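Side-chain contacts in probable branched-chain amino acid ABC transporter, amino acid binding protein (Thermus thermophilus, PDB 3LKB), which probably captures branched-chain amino acids such as valine and delivers them to an ABC transporter as its substrate-binding protein: residues D56-A61 with V149-P154; R65-A70 with K91-E96; G85-L90 with I99-A104; A294-E299 with I343-S348. The protein carries 2 engineered substitutions. All blocks are in the same frame, centred on the assembly; numbering follows the deposited sequence.

Contact 1 (D56-A61 with V149-P154). With VAL (valine), chain C.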
loop_
_atom_site.group_PDB
_atom_site.type_symbol
_atom_site.label_atom_id
_atom_site.label_comp_id
_atom_site.label_asym_id
_atom_site.label_seq_id
_atom_site.Cartn_x
_atom_site.Cartn_y
_atom_site.Cartn_z
ATOM N N ASP A 56 -1.906 0.897 10.913
ATOM C CA ASP A 56 -1.486 -0.117 11.866
ATOM C C ASP A 56 -0.948 -1.382 11.228
ATOM O O ASP A 56 -0.568 -2.293 11.949
ATOM C CB ASP A 56 -2.629 -0.499 12.814
ATOM C CG ASP A 56 -3.880 -1.066 12.074
ATOM O OD1 ASP A 56 -3.745 -1.744 11.013
ATOM O OD2 ASP A 56 -5.011 -0.820 12.588
ATOM N N GLN A 57 -0.957 -1.448 9.892
ATOM C CA GLN A 57 -0.492 -2.618 9.121
ATOM C C GLN A 57 -1.070 -3.970 9.573
ATOM O O GLN A 57 -0.425 -5.011 9.436
ATOM C CB GLN A 57 1.031 -2.664 9.104
ATOM C CG GLN A 57 1.616 -1.383 8.482
ATOM C CD GLN A 57 3.083 -1.445 8.247
ATOM O OE1 GLN A 57 3.852 -1.707 9.172
ATOM N NE2 GLN A 57 3.500 -1.207 6.995
ATOM N N TYR A 58 -2.294 -3.944 10.088
ATOM C CA TYR A 58 -2.977 -5.162 10.502
ATOM C C TYR A 58 -2.315 -5.762 11.723
ATOM O O TYR A 58 -2.422 -6.941 11.935
ATOM C CB TYR A 58 -2.964 -6.221 9.374
ATOM C CG TYR A 58 -4.247 -7.005 9.277
ATOM C CD1 TYR A 58 -5.452 -6.346 9.098
ATOM C CD2 TYR A 58 -4.267 -8.397 9.392
ATOM C CE1 TYR A 58 -6.630 -7.039 9.027
ATOM C CE2 TYR A 58 -5.470 -9.111 9.325
ATOM C CZ TYR A 58 -6.637 -8.415 9.125
ATOM O OH TYR A 58 -7.824 -9.048 9.034
ATOM N N ASN A 59 -1.588 -4.954 12.480
ATOM C CA ASN A 59 -0.965 -5.426 13.696
ATOM C C ASN A 59 -1.769 -4.900 14.904
ATOM O O ASN A 59 -1.801 -3.705 15.192
ATOM C CB ASN A 59 0.503 -4.977 13.716
ATOM C CG ASN A 59 1.272 -5.441 14.956
ATOM O OD1 ASN A 59 0.722 -5.598 16.033
ATOM N ND2 ASN A 59 2.562 -5.634 14.794
ATOM N N ASN A 60 -2.426 -5.820 15.584
ATOM C CA ASN A 60 -3.320 -5.498 16.695
ATOM C C ASN A 60 -2.689 -4.658 17.812
ATOM O O ASN A 60 -3.392 -3.809 18.371
ATOM C CB ASN A 60 -3.938 -6.769 17.279
ATOM C CG ASN A 60 -4.747 -7.552 16.264
ATOM O OD1 ASN A 60 -5.157 -7.049 15.215
ATOM N ND2 ASN A 60 -4.972 -8.797 16.569
ATOM N N ALA A 61 -1.386 -4.862 18.104
ATOM C CA ALA A 61 -0.629 -4.030 19.058
ATOM C C ALA A 61 -0.434 -2.586 18.608
ATOM O O ALA A 61 -0.526 -1.636 19.431
ATOM C CB ALA A 61 0.727 -4.671 19.405
ATOM N N VAL A 149 -12.508 -21.116 0.901
ATOM C CA VAL A 149 -11.140 -20.612 0.960
ATOM C C VAL A 149 -11.094 -19.222 1.615
ATOM O O VAL A 149 -11.730 -18.298 1.161
ATOM C CB VAL A 149 -10.485 -20.561 -0.462
ATOM C CG1 VAL A 149 -9.170 -19.790 -0.436
ATOM C CG2 VAL A 149 -10.233 -21.942 -0.963
ATOM N N VAL A 150 -10.225 -19.063 2.593
ATOM C CA VAL A 150 -10.382 -18.109 3.635
ATOM C C VAL A 150 -9.028 -17.534 4.029
ATOM O O VAL A 150 -7.990 -18.222 3.986
ATOM C CB VAL A 150 -11.032 -18.856 4.765
ATOM C CG1 VAL A 150 -10.286 -18.777 6.052
ATOM C CG2 VAL A 150 -12.466 -18.530 4.852
ATOM N N HIS A 151 -9.024 -16.248 4.347
ATOM C CA HIS A 151 -7.815 -15.575 4.734
ATOM C C HIS A 151 -7.388 -16.144 6.086
ATOM O O HIS A 151 -8.255 -16.495 6.938
ATOM C CB HIS A 151 -8.123 -14.087 4.850
ATOM C CG HIS A 151 -6.926 -13.235 5.100
ATOM N ND1 HIS A 151 -6.507 -12.900 6.374
ATOM C CD2 HIS A 151 -6.036 -12.670 4.241
ATOM C CE1 HIS A 151 -5.419 -12.151 6.281
ATOM N NE2 HIS A 151 -5.116 -11.996 5.001
ATOM N N PRO A 152 -6.055 -16.234 6.313
ATOM C CA PRO A 152 -5.591 -16.889 7.551
ATOM C C PRO A 152 -5.653 -15.903 8.688
ATOM O O PRO A 152 -4.657 -15.337 9.043
ATOM C CB PRO A 152 -4.126 -17.245 7.242
ATOM C CG PRO A 152 -3.933 -16.883 5.712
ATOM C CD PRO A 152 -4.904 -15.769 5.513
ATOM N N SER A 153 -6.829 -15.653 9.224
ATOM C CA SER A 153 -6.942 -14.715 10.322
ATOM C C SER A 153 -8.313 -14.862 10.818
ATOM O O SER A 153 -9.132 -15.492 10.169
ATOM C CB SER A 153 -6.758 -13.267 9.844
ATOM O OG SER A 153 -7.590 -13.000 8.740
ATOM N N PRO A 154 -8.583 -14.255 11.968
ATOM C CA PRO A 154 -9.946 -14.094 12.478
ATOM C C PRO A 154 -10.880 -13.571 11.366
ATOM O O PRO A 154 -12.020 -13.984 11.277
ATOM C CB PRO A 154 -9.778 -13.023 13.580
ATOM C CG PRO A 154 -8.339 -13.200 14.065
ATOM C CD PRO A 154 -7.555 -13.605 12.824
HETATM N N VAL C . -10.072 -7.103 6.117
HETATM C CA VAL C . -11.226 -6.913 7.078
HETATM C C VAL C . -11.310 -5.553 7.679
HETATM O O VAL C . -12.030 -4.783 7.082
HETATM C CB VAL C . -11.199 -7.860 8.256
HETATM C CG1 VAL C . -10.078 -7.611 9.142
HETATM C CG2 VAL C . -12.388 -7.686 8.973
#
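Tyr58 reaches across the cleft of a two-lobed periplasmic binding protein of the leucine-binding family to meet His151 and Ser153 of the other lobe, a small meeting of 81 Å² beside the bound valine. Such proteins are generally held to close on their ligand like a clamshell, and this contact is consistent with a closed state. The tyrosine ring leads the approach. Ser153 CB lies at its edge, near the ring plane, and Tyr58 OH stands 4.0 Å from Ser153 OG. His151 comes in obliquely, its CE1 4.3 Å from Tyr58 CE2. Tyr58 lines the valine pocket with Thr20 and Ala83, though the modelled approach of its hydroxyl to the ligand's CG1 is too close to be relied on. No hydrogen bond links the two segments, and each side is braced within itself. A type I' turn from Asp56 to Asn59 carries the tyrosine; Asp56 OD1 accepts from Tyr58 N at 2.8 Å, closing an Asx turn. On its own lobe, His151 also meets the ring of Phe155, another pocket residue, and Pro152 CD covers one imidazole face 3.2 Å above its plane. Replacing Tyr58 with alanine removes the ring that meets His151 and Ser153, and would probably open a gap between the lobes beside the ligand. Ser153 OG, held between its backbone N and carbonyl carbon (chi1 50°), faces the imidazole and shares a 2.6 Å hydrogen bond with His151 ND1, for which either atom could be donor.

Contact 2 (R65-A70 with K91-E96)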
loop_
_atom_site.group_PDB
_atom_site.type_symbol
_atom_site.label_atom_id
_atom_site.label_comp_id
_atom_site.label_asym_id
_atom_site.label_seq_id
_atom_site.Cartn_x
_atom_site.Cartn_y
_atom_site.Cartn_z
ATOM N N ARG A 65 -2.321 0.649 20.558
ATOM C CA ARG A 65 -1.523 1.791 20.969
ATOM C C ARG A 65 -2.152 3.009 20.338
ATOM O O ARG A 65 -2.349 4.001 21.005
ATOM C CB ARG A 65 -0.056 1.619 20.601
ATOM C CG ARG A 65 0.890 2.798 21.023
ATOM C CD ARG A 65 1.424 3.651 19.812
ATOM N NE ARG A 65 2.181 2.816 18.860
ATOM C CZ ARG A 65 3.510 2.792 18.753
ATOM N NH1 ARG A 65 4.248 3.578 19.529
ATOM N NH2 ARG A 65 4.107 1.977 17.870
ATOM N N PHE A 66 -2.523 2.925 19.069
ATOM C CA PHE A 66 -3.104 4.097 18.398
ATOM C C PHE A 66 -4.462 4.508 18.976
ATOM O O PHE A 66 -4.780 5.684 19.058
ATOM C CB PHE A 66 -3.248 3.861 16.918
ATOM C CG PHE A 66 -1.944 3.741 16.195
ATOM C CD1 PHE A 66 -0.803 4.398 16.667
ATOM C CD2 PHE A 66 -1.857 2.980 15.000
ATOM C CE1 PHE A 66 0.413 4.272 15.994
ATOM C CE2 PHE A 66 -0.673 2.863 14.301
ATOM C CZ PHE A 66 0.477 3.498 14.780
ATOM N N PHE A 67 -5.235 3.525 19.415
ATOM C CA PHE A 67 -6.507 3.772 20.025
ATOM C C PHE A 67 -6.367 4.414 21.389
ATOM O O PHE A 67 -7.122 5.348 21.722
ATOM C CB PHE A 67 -7.244 2.453 20.170
ATOM C CG PHE A 67 -8.594 2.579 20.801
ATOM C CD1 PHE A 67 -9.577 3.414 20.245
ATOM C CD2 PHE A 67 -8.886 1.859 21.930
ATOM C CE1 PHE A 67 -10.821 3.522 20.814
ATOM C CE2 PHE A 67 -10.158 1.946 22.519
ATOM C CZ PHE A 67 -11.131 2.770 21.971
ATOM N N GLU A 68 -5.411 3.921 22.181
ATOM C CA GLU A 68 -5.179 4.492 23.515
ATOM C C GLU A 68 -4.736 5.942 23.432
ATOM O O GLU A 68 -5.278 6.766 24.158
ATOM C CB GLU A 68 -4.235 3.668 24.370
ATOM C CG GLU A 68 -4.912 2.416 24.881
ATOM C CD GLU A 68 -3.935 1.353 25.388
ATOM O OE1 GLU A 68 -2.701 1.395 25.071
ATOM O OE2 GLU A 68 -4.426 0.448 26.101
ATOM N N GLU A 69 -3.799 6.228 22.519
ATOM C CA GLU A 69 -3.349 7.587 22.232
ATOM C C GLU A 69 -4.533 8.420 21.822
ATOM O O GLU A 69 -4.734 9.491 22.390
ATOM C CB GLU A 69 -2.280 7.643 21.137
ATOM C CG GLU A 69 -2.150 9.038 20.452
ATOM C CD GLU A 69 -1.489 8.994 19.048
ATOM O OE1 GLU A 69 -2.031 8.308 18.127
ATOM O OE2 GLU A 69 -0.450 9.661 18.872
ATOM N N ALA A 70 -5.323 7.921 20.875
ATOM C CA ALA A 70 -6.479 8.651 20.385
ATOM C C ALA A 70 -7.561 8.883 21.458
ATOM O O ALA A 70 -8.284 9.857 21.359
ATOM C CB ALA A 70 -7.076 7.968 19.158
ATOM N N LYS A 91 -12.920 -5.011 22.125
ATOM C CA LYS A 91 -14.330 -4.972 22.597
ATOM C C LYS A 91 -14.460 -4.647 24.112
ATOM O O LYS A 91 -15.178 -3.704 24.483
ATOM C CB LYS A 91 -15.111 -6.260 22.257
ATOM C CG LYS A 91 -15.656 -6.377 20.823
ATOM C CD LYS A 91 -16.387 -7.726 20.612
ATOM C CE LYS A 91 -17.904 -7.615 20.988
ATOM N NZ LYS A 91 -18.648 -8.916 20.856
ATOM N N PRO A 92 -13.746 -5.381 24.997
ATOM C CA PRO A 92 -13.880 -5.038 26.451
ATOM C C PRO A 92 -13.589 -3.560 26.765
ATOM O O PRO A 92 -14.282 -2.945 27.577
ATOM C CB PRO A 92 -12.814 -5.942 27.128
ATOM C CG PRO A 92 -12.746 -7.143 26.215
ATOM C CD PRO A 92 -12.884 -6.565 24.792
ATOM N N LEU A 93 -12.557 -3.011 26.130
ATOM C CA LEU A 93 -12.159 -1.639 26.368
ATOM C C LEU A 93 -13.150 -0.650 25.716
ATOM O O LEU A 93 -13.484 0.392 26.305
ATOM C CB LEU A 93 -10.751 -1.449 25.845
ATOM C CG LEU A 93 -10.030 -0.131 26.081
ATOM C CD1 LEU A 93 -9.977 0.182 27.587
ATOM C CD2 LEU A 93 -8.617 -0.322 25.492
ATOM N N ILE A 94 -13.633 -0.984 24.520
ATOM C CA ILE A 94 -14.638 -0.133 23.869
ATOM C C ILE A 94 -15.891 0.025 24.739
ATOM O O ILE A 94 -16.376 1.116 24.950
ATOM C CB ILE A 94 -15.024 -0.662 22.459
ATOM C CG1 ILE A 94 -13.783 -0.643 21.535
ATOM C CG2 ILE A 94 -16.206 0.147 21.887
ATOM C CD1 ILE A 94 -13.982 -1.067 20.149
ATOM N N GLN A 95 -16.415 -1.111 25.172
ATOM C CA GLN A 95 -17.487 -1.219 26.140
ATOM C C GLN A 95 -17.195 -0.403 27.412
ATOM O O GLN A 95 -18.063 0.368 27.863
ATOM C CB GLN A 95 -17.726 -2.707 26.473
ATOM C CG GLN A 95 -18.931 -2.998 27.399
ATOM C CD GLN A 95 -20.274 -2.756 26.715
ATOM O OE1 GLN A 95 -20.401 -2.862 25.469
ATOM N NE2 GLN A 95 -21.293 -2.407 27.525
ATOM N N GLU A 96 -15.999 -0.556 27.991
ATOM C CA GLU A 96 -15.686 0.130 29.284
ATOM C C GLU A 96 -15.729 1.626 29.121
ATOM O O GLU A 96 -16.347 2.316 29.889
ATOM C CB GLU A 96 -14.312 -0.287 29.846
ATOM C CG GLU A 96 -13.810 0.566 31.063
ATOM C CD GLU A 96 -12.396 0.186 31.544
ATOM O OE1 GLU A 96 -12.065 -1.031 31.609
ATOM O OE2 GLU A 96 -11.599 1.123 31.850
#
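Phe67 and Leu93 bury the most surface here, 56 and 47 Å² of the 143 Å² shared by the segments, and they meet at the edge of the aromatic ring. Leu93 CD2 lies near the ring plane, 4.0 Å from Phe67 CE2, while Leu93 CG is almost as near to the same carbon at 4.1 Å. Both side chains leave their helices with CG anti to the backbone N (chi1 180° for Phe67 and -174° for Leu93), and from facing helices they slide past each other in opposite directions. Ile94, the third contributor, sets its CG1 4.3 Å from Phe67 CZ in an oblique approach. The outer end of the ring thus meets two aliphatic neighbours from successive positions of one helix. Helices 60-72 and 84-97 run side by side in the alternating alpha/beta architecture of one lobe of this periplasmic binding protein. Their short segments are nearly parallel, at 10°, and the axes of these segments come no closer than 12.4 Å, so it is side chains such as Phe67 and Leu93 that span the gap. The ring of Phe67 is also stacked with that of Phe79, on the strand linking the two helices in sequence, which ties the interhelical layer to the sheet. On the solvent side Glu68 starts out along the interface, yet its OE2 comes within 4.3 Å of Leu93 CD2 and takes a weak hydrogen bond from Gln64 NE2.

Contact 3 (G85-L90 with I99-A104). With VAL (valine), chain C.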
loop_
_atom_site.group_PDB
_atom_site.type_symbol
_atom_site.label_atom_id
_atom_site.label_comp_id
_atom_site.label_asym_id
_atom_site.label_seq_id
_atom_site.Cartn_x
_atom_site.Cartn_y
_atom_site.Cartn_z
ATOM N N GLY A 85 -9.634 -8.907 14.048
ATOM C CA GLY A 85 -8.877 -9.376 15.148
ATOM C C GLY A 85 -8.713 -8.290 16.151
ATOM O O GLY A 85 -8.864 -8.506 17.289
ATOM N N ALA A 86 -8.459 -7.102 15.654
ATOM C CA ALA A 86 -8.254 -5.933 16.490
ATOM C C ALA A 86 -9.523 -5.564 17.215
ATOM O O ALA A 86 -9.491 -5.382 18.441
ATOM C CB ALA A 86 -7.725 -4.737 15.671
ATOM N N ASN A 87 -10.632 -5.477 16.480
ATOM C CA ASN A 87 -11.926 -5.184 17.084
ATOM C C ASN A 87 -12.322 -6.194 18.134
ATOM O O ASN A 87 -12.775 -5.794 19.205
ATOM C CB ASN A 87 -13.026 -5.089 16.034
ATOM C CG ASN A 87 -13.020 -3.761 15.307
ATOM O OD1 ASN A 87 -12.346 -3.583 14.284
ATOM N ND2 ASN A 87 -13.797 -2.836 15.801
ATOM N N LEU A 88 -12.174 -7.498 17.850
ATOM C CA LEU A 88 -12.394 -8.530 18.911
ATOM C C LEU A 88 -11.625 -8.240 20.214
ATOM O O LEU A 88 -12.194 -8.261 21.289
ATOM C CB LEU A 88 -12.064 -9.924 18.406
ATOM C CG LEU A 88 -13.166 -10.377 17.425
ATOM C CD1 LEU A 88 -12.761 -11.613 16.603
ATOM C CD2 LEU A 88 -14.427 -10.677 18.246
ATOM N N GLN A 89 -10.358 -7.899 20.084
ATOM C CA GLN A 89 -9.456 -7.677 21.178
ATOM C C GLN A 89 -9.835 -6.416 21.966
ATOM O O GLN A 89 -9.765 -6.408 23.167
ATOM C CB GLN A 89 -8.053 -7.492 20.571
ATOM C CG GLN A 89 -7.031 -8.169 21.327
ATOM C CD GLN A 89 -5.627 -8.110 20.723
ATOM O OE1 GLN A 89 -4.958 -7.059 20.733
ATOM N NE2 GLN A 89 -5.151 -9.278 20.260
ATOM N N LEU A 90 -10.190 -5.336 21.273
ATOM C CA LEU A 90 -10.636 -4.086 21.915
ATOM C C LEU A 90 -12.068 -4.025 22.439
ATOM O O LEU A 90 -12.406 -3.029 23.093
ATOM C CB LEU A 90 -10.494 -2.928 20.921
ATOM C CG LEU A 90 -9.115 -2.950 20.289
ATOM C CD1 LEU A 90 -9.083 -1.859 19.314
ATOM C CD2 LEU A 90 -8.127 -2.694 21.385
ATOM N N ILE A 99 -17.208 4.188 23.886
ATOM C CA ILE A 99 -17.159 4.946 22.633
ATOM C C ILE A 99 -17.681 4.208 21.407
ATOM O O ILE A 99 -17.156 3.155 21.046
ATOM C CB ILE A 99 -15.809 5.674 22.347
ATOM C CG1 ILE A 99 -14.854 4.804 21.585
ATOM C CG2 ILE A 99 -15.143 6.334 23.635
ATOM C CD1 ILE A 99 -14.090 5.692 20.625
ATOM N N PRO A 100 -18.717 4.769 20.760
ATOM C CA PRO A 100 -19.269 4.199 19.508
ATOM C C PRO A 100 -18.192 3.921 18.501
ATOM O O PRO A 100 -17.341 4.765 18.279
ATOM C CB PRO A 100 -20.167 5.312 18.973
ATOM C CG PRO A 100 -20.551 6.094 20.174
ATOM C CD PRO A 100 -19.323 6.074 21.078
ATOM N N THR A 101 -18.253 2.764 17.868
ATOM C CA THR A 101 -17.168 2.274 17.036
ATOM C C THR A 101 -17.760 1.750 15.789
ATOM O O THR A 101 -18.651 0.877 15.849
ATOM C CB THR A 101 -16.439 1.138 17.756
ATOM O OG1 THR A 101 -15.743 1.714 18.850
ATOM C CG2 THR A 101 -15.429 0.424 16.873
ATOM N N ILE A 102 -17.305 2.279 14.661
ATOM C CA ILE A 102 -17.825 1.846 13.380
ATOM C C ILE A 102 -16.702 1.135 12.643
ATOM O O ILE A 102 -15.773 1.796 12.171
ATOM C CB ILE A 102 -18.293 3.055 12.556
ATOM C CG1 ILE A 102 -19.303 3.849 13.382
ATOM C CG2 ILE A 102 -18.807 2.603 11.183
ATOM C CD1 ILE A 102 -19.638 5.264 12.815
ATOM N N PRO A 103 -16.755 -0.211 12.566
ATOM C CA PRO A 103 -15.703 -1.012 11.936
ATOM C C PRO A 103 -15.854 -1.233 10.414
ATOM O O PRO A 103 -16.961 -1.320 9.899
ATOM C CB PRO A 103 -15.829 -2.365 12.651
ATOM C CG PRO A 103 -16.959 -2.263 13.599
ATOM C CD PRO A 103 -17.754 -1.079 13.208
ATOM N N ALA A 104 -14.721 -1.310 9.723
ATOM C CA ALA A 104 -14.647 -1.889 8.382
ATOM C C ALA A 104 -14.901 -3.394 8.409
ATOM O O ALA A 104 -15.347 -3.943 7.444
ATOM C CB ALA A 104 -13.281 -1.623 7.770
HETATM N N VAL C . -10.072 -7.103 6.117
HETATM C CA VAL C . -11.226 -6.913 7.078
HETATM C C VAL C . -11.310 -5.553 7.679
HETATM O O VAL C . -12.030 -4.783 7.082
HETATM C CB VAL C . -11.199 -7.860 8.256
HETATM C CG1 VAL C . -10.078 -7.611 9.142
HETATM C CG2 VAL C . -12.388 -7.686 8.973
#
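Van der Waals contact alone joins Asn87 to Thr101 and Pro103, with no hydrogen bond passing between the two segments. The amide end of Asn87 rests on Pro103 CB, to which its CG stands at 4.1 Å, and the two side chains cross at about a right angle. Against Thr101 it slides past in the opposite direction, meeting the methyl CG2. With CG beside the backbone N and anti to the carbonyl carbon (chi1 -79°), the amide is carried off the helix onto the strand. These elements form a beta-alpha-beta crossover, strand 79-81, helix 84-97 and strand 101-103, in which the helix covers one face of the parallel pair; Ser81 on the first strand touches both Thr101 and Pro103. A glycine at Asn87 would probably leave Thr101 CG2 and Pro103 CB without their cover from the helix and open a gap between helix and strand. Hydrogen bonding is local: Thr101 OG1 donates to Ile99 O at 3.0 Å, tilted 29° from the carbonyl plane, which ties the strand's first residue to the turn before it. Contact with the ligand falls to Ala104, just past the end of the strand, whose CB lies 3.5 Å from the valine O and whose O is hydrogen-bonded to Tyr232 OH, a pocket residue.

Contact 4 (A294-E299 with I343-S348). Engineered in segment 294-299: Ala295 (natural residue Ser). With NA (sodium ion), chain E.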
loop_
_atom_site.group_PDB
_atom_site.type_symbol
_atom_site.label_atom_id
_atom_site.label_comp_id
_atom_site.label_asym_id
_atom_site.label_seq_id
_atom_site.Cartn_x
_atom_site.Cartn_y
_atom_site.Cartn_z
ATOM N N ALA A 294 -17.017 7.020 7.296
ATOM C CA ALA A 294 -16.747 8.399 7.700
ATOM C C ALA A 294 -18.033 9.246 7.641
ATOM O O ALA A 294 -18.276 10.084 8.521
ATOM C CB ALA A 294 -15.706 9.013 6.810
ATOM N N ALA A 295 -18.837 9.031 6.599
ATOM C CA ALA A 295 -20.123 9.739 6.469
ATOM C C ALA A 295 -21.056 9.466 7.648
ATOM O O ALA A 295 -21.676 10.391 8.158
ATOM C CB ALA A 295 -20.816 9.384 5.147
ATOM N N ILE A 296 -21.131 8.212 8.103
ATOM C CA ILE A 296 -21.959 7.886 9.256
ATOM C C ILE A 296 -21.484 8.685 10.484
ATOM O O ILE A 296 -22.308 9.374 11.130
ATOM C CB ILE A 296 -22.051 6.379 9.535
ATOM C CG1 ILE A 296 -22.683 5.677 8.335
ATOM C CG2 ILE A 296 -22.885 6.102 10.845
ATOM C CD1 ILE A 296 -22.864 4.151 8.450
ATOM N N ALA A 297 -20.166 8.645 10.740
ATOM C CA ALA A 297 -19.511 9.354 11.858
ATOM C C ALA A 297 -19.771 10.828 11.754
ATOM O O ALA A 297 -20.239 11.437 12.692
ATOM C CB ALA A 297 -18.013 9.096 11.871
ATOM N N VAL A 298 -19.475 11.408 10.605
ATOM C CA VAL A 298 -19.718 12.804 10.454
ATOM C C VAL A 298 -21.231 13.103 10.599
ATOM O O VAL A 298 -21.629 14.095 11.226
ATOM C CB VAL A 298 -19.132 13.359 9.145
ATOM C CG1 VAL A 298 -19.627 14.823 8.917
ATOM C CG2 VAL A 298 -17.615 13.254 9.192
ATOM N N GLU A 299 -22.098 12.267 10.076
ATOM C CA GLU A 299 -23.521 12.608 10.305
ATOM C C GLU A 299 -23.952 12.495 11.780
ATOM O O GLU A 299 -24.786 13.242 12.233
ATOM C CB GLU A 299 -24.443 11.833 9.351
ATOM C CG GLU A 299 -25.973 11.908 9.656
ATOM C CD GLU A 299 -26.620 13.240 9.295
ATOM O OE1 GLU A 299 -25.893 14.119 8.810
ATOM O OE2 GLU A 299 -27.863 13.411 9.492
ATOM N N ILE A 343 -29.352 3.583 5.940
ATOM C CA ILE A 343 -28.635 3.433 7.201
ATOM C C ILE A 343 -29.532 3.682 8.410
ATOM O O ILE A 343 -29.889 4.804 8.677
ATOM C CB ILE A 343 -27.393 4.363 7.289
ATOM C CG1 ILE A 343 -26.515 4.250 6.035
ATOM C CG2 ILE A 343 -26.605 4.047 8.542
ATOM C CD1 ILE A 343 -25.924 2.837 5.814
ATOM N N ASP A 344 -29.870 2.637 9.136
ATOM C CA ASP A 344 -30.694 2.774 10.314
ATOM C C ASP A 344 -30.211 1.880 11.447
ATOM O O ASP A 344 -29.893 0.684 11.225
ATOM C CB ASP A 344 -32.217 2.596 10.018
ATOM C CG ASP A 344 -32.577 1.224 9.428
ATOM O OD1 ASP A 344 -31.701 0.462 8.902
ATOM O OD2 ASP A 344 -33.780 0.892 9.486
ATOM N N PHE A 345 -30.096 2.498 12.632
ATOM C CA PHE A 345 -29.677 1.834 13.843
ATOM C C PHE A 345 -30.692 2.107 14.961
ATOM O O PHE A 345 -31.410 3.100 14.930
ATOM C CB PHE A 345 -28.340 2.417 14.316
ATOM C CG PHE A 345 -27.191 2.233 13.350
ATOM C CD1 PHE A 345 -26.656 0.981 13.121
ATOM C CD2 PHE A 345 -26.629 3.324 12.707
ATOM C CE1 PHE A 345 -25.600 0.804 12.248
ATOM C CE2 PHE A 345 -25.543 3.149 11.814
ATOM C CZ PHE A 345 -25.036 1.899 11.611
ATOM N N THR A 346 -30.733 1.216 15.944
ATOM C CA THR A 346 -31.423 1.471 17.164
ATOM C C THR A 346 -30.550 0.848 18.231
ATOM O O THR A 346 -29.574 0.163 17.912
ATOM C CB THR A 346 -32.796 0.734 17.253
ATOM O OG1 THR A 346 -32.567 -0.684 17.371
ATOM C CG2 THR A 346 -33.746 1.084 16.085
ATOM N N LYS A 347 -30.942 1.016 19.492
ATOM C CA LYS A 347 -30.238 0.348 20.589
ATOM C C LYS A 347 -30.097 -1.153 20.438
ATOM O O LYS A 347 -29.181 -1.754 20.985
ATOM C CB LYS A 347 -30.907 0.632 21.907
ATOM C CG LYS A 347 -30.423 1.929 22.467
ATOM C CD LYS A 347 -31.503 2.988 22.425
ATOM C CE LYS A 347 -31.329 4.024 23.556
ATOM N NZ LYS A 347 -30.988 3.367 24.853
ATOM N N SER A 348 -31.007 -1.766 19.698
ATOM C CA SER A 348 -31.006 -3.221 19.600
ATOM C C SER A 348 -30.693 -3.671 18.176
ATOM O O SER A 348 -30.497 -4.859 17.921
ATOM C CB SER A 348 -32.355 -3.765 20.061
ATOM O OG SER A 348 -33.335 -3.337 19.152
HETATM NA NA NA E . -30.245 -1.140 10.006
HETATM O O HOH W 1 -31.973 -2.636 10.285
#
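A sodium site occupies the same loop, between helix 313-321 and strand 357-362, that packs on helix 285-308 through an apolar patch. Ile296 is the helix's contribution, and its two branches divide the work. The CD1 end of the extended branch (chi2 -180°) meets Ile343 CG2 at 3.7 Å, the two isoleucines reaching toward each other tip to tip. The shorter branch, CG2, lies at the edge of the Phe345 ring, near its plane and 4.1 Å from CE2. That ring is further engaged by Phe120, edge to face, and by Ile320. Asp344, between the two apolar residues, sends its side chain to the metal: sodium is bound by Asp344 O at 2.2 Å, by OD1 at 2.4 Å and by a water at 2.3 Å, with Thr351 O and Gly352 O completing the site. Further on, Thr346 OG1 accepts from Ser348 N at 3.0 Å in an ST turn. Polar and apolar duties thus fall to successive residues of one irregular segment. Because the contact with the helix is wholly apolar it offers no directional bond; the directional bonds of this segment include those at the metal, through Asp344 O and OD1, and the one in the turn at Thr346.

From the N terminus, segment 56-61 opens the widest of the first three loops, which contact 1 closes only at 149-154, across the cleft between the lobes. Contacts 2 and 3 both nest inside it and cross each other, their segments alternating along the chain; they share helix 84-97, binding it to helix 60-72 and to strand 101-103. Ile94 of contact 2 packs on Ile99 and Thr101 of contact 3, while Asn60 of contact 1 touches Ala86 and Gln89. Contact 4 follows in series, closing a later loop between helix 285-308 and the sodium-binding segment, and Ile102 packs on Ile296 to join it to contact 3. Contacts 1 and 3 both touch the valine.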